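Local coordinates for N-terminal acetyltransferase B complex subunit MDM20 (Candida albicans, PDB 5K04), which probably serves as the non-catalytic, auxiliary subunit of the NatB complex, which acetylates protein N-termini using acetyl-coenzyme A, at residues L112-F117 with M134-N139; K141-T146 with E177-F182; W148-F153 with I188-L193. All blocks are in the same frame, centred on the assembly; numbering follows the deposited sequence.

Contact 1 (L112-F117 with M134-N139); sequences LCLSWF and MYLNKN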
loop_
_atom_site.group_PDB
_atom_site.type_symbol
_atom_site.label_atom_id
_atom_site.label_comp_id
_atom_site.label_asym_id
_atom_site.label_seq_id
_atom_site.Cartn_x
_atom_site.Cartn_y
_atom_site.Cartn_z
ATOM N N LEU A 112 15.602 -7.357 29.424
ATOM C CA LEU A 112 14.662 -6.263 29.638
ATOM C C LEU A 112 14.582 -5.366 28.406
ATOM O O LEU A 112 13.487 -5.018 27.951
ATOM C CB LEU A 112 15.065 -5.446 30.862
ATOM C CG LEU A 112 14.901 -6.046 32.255
ATOM C CD1 LEU A 112 15.548 -5.124 33.273
ATOM C CD2 LEU A 112 13.432 -6.276 32.588
ATOM N N CYS A 113 15.741 -5.004 27.849
ATOM C CA CYS A 113 15.780 -4.098 26.708
ATOM C C CYS A 113 15.072 -4.695 25.495
ATOM O O CYS A 113 14.348 -3.987 24.789
ATOM C CB CYS A 113 17.233 -3.733 26.387
ATOM S SG CYS A 113 17.985 -2.546 27.510
ATOM N N LEU A 114 15.207 -6.015 25.278
ATOM C CA LEU A 114 14.574 -6.643 24.114
ATOM C C LEU A 114 13.058 -6.705 24.261
ATOM O O LEU A 114 12.333 -6.543 23.273
ATOM C CB LEU A 114 15.145 -8.047 23.877
ATOM C CG LEU A 114 16.627 -8.068 23.462
ATOM C CD1 LEU A 114 17.143 -9.480 23.210
ATOM C CD2 LEU A 114 16.909 -7.165 22.256
ATOM N N SER A 115 12.560 -6.957 25.479
ATOM C CA SER A 115 11.120 -6.870 25.743
ATOM C C SER A 115 10.617 -5.442 25.527
ATOM O O SER A 115 9.624 -5.214 24.830
ATOM C CB SER A 115 10.835 -7.351 27.174
ATOM O OG SER A 115 9.548 -6.986 27.627
ATOM N N TRP A 116 11.308 -4.470 26.139
ATOM C CA TRP A 116 11.062 -3.048 25.918
ATOM C C TRP A 116 10.981 -2.717 24.434
ATOM O O TRP A 116 10.074 -2.009 23.985
ATOM C CB TRP A 116 12.193 -2.254 26.575
ATOM C CG TRP A 116 11.919 -0.820 26.782
ATOM C CD1 TRP A 116 10.771 -0.147 26.470
ATOM C CD2 TRP A 116 12.804 0.141 27.374
ATOM N NE1 TRP A 116 10.889 1.174 26.828
ATOM C CE2 TRP A 116 12.131 1.378 27.378
ATOM C CE3 TRP A 116 14.105 0.078 27.875
ATOM C CZ2 TRP A 116 12.716 2.542 27.873
ATOM C CZ3 TRP A 116 14.686 1.231 28.374
ATOM C CH2 TRP A 116 13.992 2.448 28.372
ATOM N N PHE A 117 11.941 -3.217 23.660
ATOM C CA PHE A 117 12.025 -2.881 22.245
ATOM C C PHE A 117 10.915 -3.563 21.454
ATOM O O PHE A 117 10.230 -2.921 20.653
ATOM C CB PHE A 117 13.412 -3.273 21.721
ATOM C CG PHE A 117 13.566 -3.161 20.232
ATOM C CD1 PHE A 117 13.432 -1.935 19.589
ATOM C CD2 PHE A 117 13.868 -4.280 19.476
ATOM C CE1 PHE A 117 13.577 -1.839 18.211
ATOM C CE2 PHE A 117 14.023 -4.192 18.103
ATOM C CZ PHE A 117 13.876 -2.966 17.467
ATOM N N MET A 134 20.752 2.641 23.797
ATOM C CA MET A 134 21.783 3.219 24.650
ATOM C C MET A 134 22.060 2.324 25.858
ATOM O O MET A 134 23.216 1.993 26.148
ATOM C CB MET A 134 21.374 4.633 25.089
ATOM C CG MET A 134 22.447 5.399 25.909
ATOM S SD MET A 134 22.456 5.005 27.644
ATOM C CE MET A 134 20.896 5.748 28.039
ATOM N N TYR A 135 21.007 1.934 26.585
ATOM C CA TYR A 135 21.182 1.015 27.711
ATOM C C TYR A 135 21.767 -0.313 27.249
ATOM O O TYR A 135 22.654 -0.877 27.897
ATOM C CB TYR A 135 19.847 0.776 28.416
ATOM C CG TYR A 135 19.398 1.906 29.313
ATOM C CD1 TYR A 135 20.004 2.115 30.541
ATOM C CD2 TYR A 135 18.347 2.745 28.947
ATOM C CE1 TYR A 135 19.593 3.137 31.389
ATOM C CE2 TYR A 135 17.925 3.776 29.793
ATOM C CZ TYR A 135 18.561 3.965 31.013
ATOM O OH TYR A 135 18.178 4.973 31.866
ATOM N N LEU A 136 21.284 -0.819 26.122
ATOM C CA LEU A 136 21.694 -2.130 25.649
ATOM C C LEU A 136 23.150 -2.132 25.198
ATOM O O LEU A 136 23.822 -3.170 25.244
ATOM C CB LEU A 136 20.763 -2.553 24.515
ATOM C CG LEU A 136 20.910 -3.983 24.016
ATOM C CD1 LEU A 136 20.656 -4.965 25.151
ATOM C CD2 LEU A 136 19.961 -4.219 22.857
ATOM N N ASN A 137 23.649 -0.989 24.761
ATOM C CA ASN A 137 25.022 -0.886 24.308
ATOM C C ASN A 137 25.984 -0.576 25.444
ATOM O O ASN A 137 27.191 -0.824 25.312
ATOM C CB ASN A 137 25.118 0.193 23.234
ATOM C CG ASN A 137 26.504 0.329 22.680
ATOM O OD1 ASN A 137 27.015 -0.582 22.015
ATOM N ND2 ASN A 137 27.128 1.481 22.935
ATOM N N LYS A 138 25.480 -0.032 26.549
ATOM C CA LYS A 138 26.339 0.232 27.692
ATOM C C LYS A 138 26.678 -1.075 28.395
ATOM O O LYS A 138 27.851 -1.440 28.534
ATOM C CB LYS A 138 25.642 1.224 28.623
ATOM C CG LYS A 138 26.486 1.747 29.765
ATOM C CD LYS A 138 26.073 3.163 30.155
ATOM C CE LYS A 138 26.150 4.115 28.966
ATOM N NZ LYS A 138 27.488 4.087 28.284
ATOM N N ASN A 139 25.650 -1.813 28.805
ATOM C CA ASN A 139 25.776 -3.189 29.287
ATOM C C ASN A 139 25.672 -4.177 28.124
ATOM O O ASN A 139 24.881 -5.117 28.133
ATOM C CB ASN A 139 24.721 -3.471 30.355
ATOM C CG ASN A 139 24.849 -2.557 31.583
ATOM O OD1 ASN A 139 25.933 -2.058 31.900
ATOM N ND2 ASN A 139 23.731 -2.348 32.282
#
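Cys113 and Trp116 of helix 109-120 face Tyr135 and Leu136 of helix 126-138 in an antiparallel helical hairpin of the kind that builds TPR-like superhelices. The two short helical segments run at 159° with their axes 10.1 Å apart, and the CA atoms come nearest at Cys113 and Leu136, 6.3 Å from each other.

Cys113 sits in the middle of the interface. Its sulfur is turned anti to its own carbonyl carbon (chi1 -76°), which carries SG across to CB of Tyr135 at 3.9 Å. CB of the same cysteine takes the other neighbour: CD1 of Leu136 packs on it at 3.8 Å. Leu136 has CG anti to the backbone N (chi1 -172°), and its two methyls divide the work, CD1 going to Cys113 while CD2 meets CD2 of Leu114 more loosely, at 4.3 Å. Further round, Leu136 also leans on His145 and Trp148 of helix 143-157, so this leucine is shared with the next helix.

No hydrogen bond crosses between the segments; the contact is apolar packing, most of it buried. CB and the CD2 edge of Tyr135 lie against helix 109-120, one ring face is covered by the CE methyl of Met134, and the hydroxyl is hydrogen-bonded to Glu99 on helix 91-104. Trp116, stacked with Tyr98, brings the six-membered end of its indole toward the tyrosine. The two side chains cross at a slant, and CD2 of Tyr135 lies near the indole plane, 4.0 Å from the edge atom CZ3 of Trp116.

Contact 2 (K141-T146 with E177-F182); sequences KSRLHT and EGLQPF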
loop_
_atom_site.group_PDB
_atom_site.type_symbol
_atom_site.label_atom_id
_atom_site.label_comp_id
_atom_site.label_asym_id
_atom_site.label_seq_id
_atom_site.Cartn_x
_atom_site.Cartn_y
_atom_site.Cartn_z
ATOM N N LYS A 141 28.322 -6.175 25.212
ATOM C CA LYS A 141 29.571 -6.539 24.543
ATOM C C LYS A 141 29.295 -6.959 23.109
ATOM O O LYS A 141 29.728 -8.026 22.658
ATOM C CB LYS A 141 30.268 -7.658 25.311
ATOM C CG LYS A 141 30.660 -7.302 26.737
ATOM C CD LYS A 141 32.137 -6.941 26.816
ATOM C CE LYS A 141 33.001 -8.078 26.280
ATOM N NZ LYS A 141 34.462 -7.785 26.366
ATOM N N SER A 142 28.550 -6.132 22.376
ATOM C CA SER A 142 27.977 -6.554 21.108
ATOM C C SER A 142 28.214 -5.502 20.042
ATOM O O SER A 142 27.709 -4.378 20.135
ATOM C CB SER A 142 26.487 -6.836 21.254
ATOM O OG SER A 142 25.899 -7.124 19.996
ATOM N N ARG A 143 28.995 -5.879 19.036
ATOM C CA ARG A 143 29.114 -5.096 17.816
ATOM C C ARG A 143 27.740 -4.812 17.203
ATOM O O ARG A 143 27.462 -3.689 16.768
ATOM C CB ARG A 143 30.000 -5.883 16.857
ATOM C CG ARG A 143 30.256 -5.257 15.563
ATOM C CD ARG A 143 31.152 -6.170 14.753
ATOM N NE ARG A 143 31.555 -5.439 13.568
ATOM C CZ ARG A 143 32.638 -4.673 13.504
ATOM N NH1 ARG A 143 33.425 -4.548 14.572
ATOM N NH2 ARG A 143 32.925 -4.033 12.376
ATOM N N LEU A 144 26.869 -5.826 17.173
ATOM C CA LEU A 144 25.516 -5.656 16.651
ATOM C C LEU A 144 24.779 -4.544 17.388
ATOM O O LEU A 144 24.149 -3.684 16.761
ATOM C CB LEU A 144 24.748 -6.975 16.768
ATOM C CG LEU A 144 23.310 -6.924 16.220
ATOM C CD1 LEU A 144 23.310 -6.509 14.761
ATOM C CD2 LEU A 144 22.588 -8.239 16.377
ATOM N N HIS A 145 24.853 -4.550 18.730
ATOM C CA HIS A 145 24.151 -3.555 19.538
ATOM C C HIS A 145 24.707 -2.157 19.318
ATOM O O HIS A 145 23.955 -1.176 19.363
ATOM C CB HIS A 145 24.221 -3.935 21.018
ATOM C CG HIS A 145 23.472 -5.189 21.334
ATOM N ND1 HIS A 145 23.606 -5.862 22.530
ATOM C CD2 HIS A 145 22.587 -5.901 20.595
ATOM C CE1 HIS A 145 22.845 -6.941 22.509
ATOM N NE2 HIS A 145 22.218 -6.988 21.347
ATOM N N THR A 146 26.020 -2.040 19.097
ATOM C CA THR A 146 26.582 -0.735 18.763
ATOM C C THR A 146 26.019 -0.229 17.439
ATOM O O THR A 146 25.706 0.962 17.289
ATOM C CB THR A 146 28.107 -0.832 18.729
ATOM O OG1 THR A 146 28.568 -1.326 19.991
ATOM C CG2 THR A 146 28.714 0.536 18.465
ATOM N N GLU A 177 32.828 4.705 13.746
ATOM C CA GLU A 177 34.283 4.739 13.673
ATOM C C GLU A 177 34.897 3.759 14.666
ATOM O O GLU A 177 35.911 3.121 14.357
ATOM C CB GLU A 177 34.781 6.183 13.876
ATOM C CG GLU A 177 34.458 7.097 12.642
ATOM C CD GLU A 177 34.641 8.616 12.848
ATOM O OE1 GLU A 177 34.892 9.074 13.990
ATOM O OE2 GLU A 177 34.528 9.355 11.832
ATOM N N GLY A 178 34.252 3.554 15.824
ATOM C CA GLY A 178 34.721 2.589 16.818
ATOM C C GLY A 178 34.708 1.135 16.353
ATOM O O GLY A 178 35.352 0.294 16.990
ATOM N N LEU A 179 34.005 0.829 15.259
ATOM C CA LEU A 179 33.838 -0.535 14.760
ATOM C C LEU A 179 34.778 -0.866 13.610
ATOM O O LEU A 179 34.731 -1.985 13.089
ATOM C CB LEU A 179 32.398 -0.761 14.313
ATOM C CG LEU A 179 31.388 -0.539 15.438
ATOM C CD1 LEU A 179 29.956 -0.691 14.933
ATOM C CD2 LEU A 179 31.684 -1.507 16.582
ATOM N N GLN A 180 35.604 0.084 13.186
ATOM C CA GLN A 180 36.527 -0.188 12.104
ATOM C C GLN A 180 37.569 -1.210 12.553
ATOM O O GLN A 180 37.968 -1.223 13.718
ATOM C CB GLN A 180 37.212 1.100 11.645
ATOM C CG GLN A 180 36.317 2.007 10.814
ATOM C CD GLN A 180 36.899 3.379 10.656
ATOM O OE1 GLN A 180 37.080 3.867 9.540
ATOM N NE2 GLN A 180 37.219 4.013 11.782
ATOM N N PRO A 181 38.041 -2.073 11.633
ATOM C CA PRO A 181 37.674 -2.089 10.203
ATOM C C PRO A 181 36.303 -2.705 9.966
ATOM O O PRO A 181 35.896 -3.600 10.711
ATOM C CB PRO A 181 38.777 -2.953 9.573
ATOM C CG PRO A 181 39.154 -3.920 10.686
ATOM C CD PRO A 181 39.021 -3.128 11.971
ATOM N N PHE A 182 35.604 -2.219 8.944
ATOM C CA PHE A 182 34.258 -2.683 8.650
ATOM C C PHE A 182 34.293 -4.069 8.011
ATOM O O PHE A 182 35.175 -4.384 7.210
ATOM C CB PHE A 182 33.533 -1.682 7.732
ATOM C CG PHE A 182 33.351 -0.321 8.344
ATOM C CD1 PHE A 182 32.739 -0.175 9.574
ATOM C CD2 PHE A 182 33.820 0.814 7.708
ATOM C CE1 PHE A 182 32.586 1.076 10.149
ATOM C CE2 PHE A 182 33.659 2.061 8.277
ATOM C CZ PHE A 182 33.043 2.190 9.502
#
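The capped N-terminal end of helix 143-157 meets the turn and loop that follow helix 162-177, and Arg143 and Leu179 do most of the work. Arg143, in the first turn of its helix, stretches out fully from CG to NE and lays its guanidinium against the loop backbone. NH2 donates to the carbonyl O of Leu179 at 2.8 Å, with an N-H...O angle of 147° and the donor tilted 21° from the carbonyl plane. NH1 adds a weak bond to the same oxygen, and NH2 reaches O of Pro181 in another weak one at 3.4 Å. The oxygen of Leu179 is thus approached by both terminal nitrogens, firmly by NH2 and weakly by NH1, while CB of Leu179 lies over one face of the guanidinium, 3.8 Å from NH2. Glu187 forms a salt bridge with NH2, which probably offsets the arginine's charge.

The other half of the contact is apolar. Leu179 holds CG anti to its carbonyl carbon (chi1 -59°), sending the isobutyl group toward the helix, where CD1 lies 3.9 Å from CG2 of Thr146. The hydroxyl of Thr146 is hydrogen-bonded to Asn137 on helix 126-138.

Ser142 caps its helix, OG accepting from N of His145 at 3.1 Å. In the other segment, Glu177 to Gln180 form a type I turn, and Gln180 NE2 folds back onto O of Glu177 at 3.0 Å. The arrangement is a serine N-cap beside an interhelical loop whose Leu179 carbonyl is held by an arginine, at a surface edge of an all-helical array consistent with a TPR-like superhelix.

Contact 3 (W148-F153 with I188-L193); sequences WYAFSF and IYVYTL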
loop_
_atom_site.group_PDB
_atom_site.type_symbol
_atom_site.label_atom_id
_atom_site.label_comp_id
_atom_site.label_asym_id
_atom_site.label_seq_id
_atom_site.Cartn_x
_atom_site.Cartn_y
_atom_site.Cartn_z
ATOM N N TRP A 148 23.041 -1.064 16.138
ATOM C CA TRP A 148 21.674 -0.669 16.477
ATOM C C TRP A 148 21.626 0.770 16.970
ATOM O O TRP A 148 20.898 1.618 16.437
ATOM C CB TRP A 148 21.121 -1.598 17.562
ATOM C CG TRP A 148 20.795 -2.988 17.086
ATOM C CD1 TRP A 148 21.057 -3.519 15.856
ATOM C CD2 TRP A 148 20.113 -4.019 17.831
ATOM N NE1 TRP A 148 20.586 -4.821 15.789
ATOM C CE2 TRP A 148 19.999 -5.148 16.982
ATOM C CE3 TRP A 148 19.588 -4.093 19.127
ATOM C CZ2 TRP A 148 19.399 -6.341 17.394
ATOM C CZ3 TRP A 148 18.986 -5.281 19.541
ATOM C CH2 TRP A 148 18.901 -6.388 18.674
ATOM N N TYR A 149 22.421 1.043 18.003
ATOM C CA TYR A 149 22.457 2.355 18.631
ATOM C C TYR A 149 22.807 3.433 17.611
ATOM O O TYR A 149 22.130 4.462 17.526
ATOM C CB TYR A 149 23.464 2.291 19.775
ATOM C CG TYR A 149 23.480 3.467 20.700
ATOM C CD1 TYR A 149 22.328 4.222 20.919
ATOM C CD2 TYR A 149 24.651 3.826 21.371
ATOM C CE1 TYR A 149 22.335 5.307 21.785
ATOM C CE2 TYR A 149 24.669 4.920 22.252
ATOM C CZ TYR A 149 23.504 5.654 22.456
ATOM O OH TYR A 149 23.499 6.734 23.309
ATOM N N ALA A 150 23.836 3.175 16.791
ATOM C CA ALA A 150 24.266 4.111 15.751
ATOM C C ALA A 150 23.178 4.323 14.710
ATOM O O ALA A 150 22.876 5.460 14.316
ATOM C CB ALA A 150 25.534 3.583 15.074
ATOM N N PHE A 151 22.601 3.227 14.229
ATOM C CA PHE A 151 21.524 3.331 13.253
ATOM C C PHE A 151 20.338 4.109 13.820
ATOM O O PHE A 151 19.684 4.867 13.093
ATOM C CB PHE A 151 21.107 1.925 12.803
ATOM C CG PHE A 151 20.081 1.922 11.708
ATOM C CD1 PHE A 151 20.403 2.367 10.434
ATOM C CD2 PHE A 151 18.794 1.473 11.957
ATOM C CE1 PHE A 151 19.445 2.362 9.427
ATOM C CE2 PHE A 151 17.845 1.459 10.960
ATOM C CZ PHE A 151 18.167 1.907 9.691
ATOM N N SER A 152 20.081 3.965 15.125
ATOM C CA SER A 152 18.963 4.656 15.756
ATOM C C SER A 152 19.161 6.166 15.749
ATOM O O SER A 152 18.174 6.905 15.835
ATOM C CB SER A 152 18.763 4.146 17.188
ATOM O OG SER A 152 19.812 4.558 18.053
ATOM N N PHE A 153 20.411 6.639 15.646
ATOM C CA PHE A 153 20.654 8.079 15.554
ATOM C C PHE A 153 20.263 8.619 14.191
ATOM O O PHE A 153 19.767 9.746 14.082
ATOM C CB PHE A 153 22.119 8.394 15.834
ATOM C CG PHE A 153 22.451 8.441 17.285
ATOM C CD1 PHE A 153 21.984 9.475 18.079
ATOM C CD2 PHE A 153 23.203 7.432 17.871
ATOM C CE1 PHE A 153 22.267 9.515 19.450
ATOM C CE2 PHE A 153 23.500 7.460 19.229
ATOM C CZ PHE A 153 23.031 8.507 20.025
ATOM N N ILE A 188 29.229 -0.385 6.543
ATOM C CA ILE A 188 29.672 0.770 5.769
ATOM C C ILE A 188 28.489 1.674 5.444
ATOM O O ILE A 188 28.571 2.902 5.581
ATOM C CB ILE A 188 30.408 0.300 4.498
ATOM C CG1 ILE A 188 31.706 -0.435 4.871
ATOM C CG2 ILE A 188 30.689 1.470 3.579
ATOM C CD1 ILE A 188 32.447 -1.060 3.687
ATOM N N TYR A 189 27.358 1.079 5.044
ATOM C CA TYR A 189 26.152 1.865 4.794
ATOM C C TYR A 189 25.799 2.735 6.006
ATOM O O TYR A 189 25.597 3.948 5.871
ATOM C CB TYR A 189 24.994 0.932 4.418
ATOM C CG TYR A 189 23.627 1.606 4.384
ATOM C CD1 TYR A 189 23.212 2.346 3.268
ATOM C CD2 TYR A 189 22.746 1.497 5.468
ATOM C CE1 TYR A 189 21.959 2.983 3.243
ATOM C CE2 TYR A 189 21.484 2.105 5.444
ATOM C CZ TYR A 189 21.105 2.854 4.335
ATOM O OH TYR A 189 19.883 3.455 4.314
ATOM N N VAL A 190 25.757 2.134 7.205
ATOM C CA VAL A 190 25.361 2.876 8.402
ATOM C C VAL A 190 26.271 4.075 8.599
ATOM O O VAL A 190 25.813 5.189 8.877
ATOM C CB VAL A 190 25.379 1.970 9.650
ATOM C CG1 VAL A 190 25.082 2.797 10.909
ATOM C CG2 VAL A 190 24.357 0.872 9.520
ATOM N N TYR A 191 27.581 3.849 8.464
ATOM C CA TYR A 191 28.566 4.913 8.607
ATOM C C TYR A 191 28.249 6.078 7.667
ATOM O O TYR A 191 28.264 7.242 8.085
ATOM C CB TYR A 191 29.970 4.333 8.351
ATOM C CG TYR A 191 31.114 5.250 8.689
ATOM C CD1 TYR A 191 31.072 6.053 9.813
ATOM C CD2 TYR A 191 32.249 5.308 7.891
ATOM C CE1 TYR A 191 32.110 6.909 10.120
ATOM C CE2 TYR A 191 33.305 6.159 8.204
ATOM C CZ TYR A 191 33.233 6.955 9.314
ATOM O OH TYR A 191 34.289 7.800 9.625
ATOM N N THR A 192 27.922 5.777 6.394
ATOM C CA THR A 192 27.652 6.834 5.416
ATOM C C THR A 192 26.457 7.690 5.803
ATOM O O THR A 192 26.338 8.818 5.314
ATOM C CB THR A 192 27.388 6.261 4.028
ATOM O OG1 THR A 192 26.189 5.486 4.062
ATOM C CG2 THR A 192 28.559 5.405 3.553
ATOM N N LEU A 193 25.571 7.189 6.671
ATOM C CA LEU A 193 24.422 7.991 7.080
ATOM C C LEU A 193 24.829 9.240 7.855
ATOM O O LEU A 193 24.016 10.152 7.995
ATOM C CB LEU A 193 23.458 7.156 7.925
ATOM C CG LEU A 193 22.927 5.884 7.255
ATOM C CD1 LEU A 193 22.203 5.032 8.291
ATOM C CD2 LEU A 193 22.005 6.228 6.062
#
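Apolar packing makes up the whole of this contact between helix 143-157 and segment 188-193, and Phe151 meets three residues of that segment. The helices are not adjacent in the chain: helix 162-177 comes between them in this all-helical array, and the two short helical segments run roughly parallel, at 37°, with their axes 9.8 Å apart. CG of Phe151 is anti to the backbone N (chi1 -175°), and the CD1-CE1 side of the ring is what touches. CD1 of Leu193 is the nearest partner, 3.9 Å from CD1 of Phe151 and 4.0 Å from CE1, the two side chains crossing at a slant. Val190 adds its CG2 methyl, 4.3 Å from CD1 of Phe151.

Val190 uses both of its branches. With CG1 anti to the backbone N (chi1 175°), this methyl lies 4.3 Å from CB of Ala150 and also approaches the backbone N of Phe151, while CG2 serves the phenyl ring. The CA atoms come nearest at Phe151 and Val190, 6.2 Å apart.

The aromatic-aromatic contact is looser. CE1 of Phe151 lies near the plane of the Tyr189 ring, at its edge, 4.5 Å from CE2. Rather than a stack, this is a marginal touch at the side of the cluster.

Neighbouring helices add to the cluster. Phe489 and Leu492 of helix 489-503 pack on Phe151, Phe489 also touches Val190, and Met176 of helix 162-177 touches Ala150 and Val190.

No hydrogen bond or salt bridge joins the segments. Segment 188-193 is held to helix 143-157 here by methyl groups packing on Phe151 and Ala150, with a looser edge from Tyr189, so burial of apolar surface, not directional bonding, is the likely source of its stability.

Overall arrangement
The three contacts step along successive helices of one all-helical region, consistent with a TPR-like superhelix, on the same side of the chain's centre. Contact 1 comes first in sequence and closes before the others open; it pairs helices 109-120 and 126-138. Contacts 2 and 3 both use helix 143-157, and their segments alternate along the chain, with centres about 10 Å apart. The centre of contact 1 lies about 16 Å from that of contact 2 and 17 Å from that of contact 3. Glu177 to Tyr191 is a probable hydrogen bond between contacts 2 and 3. Helix 143-157 thus packs on helix 126-138 and on segment 188-193, with helix 162-177 between the latter two in the chain.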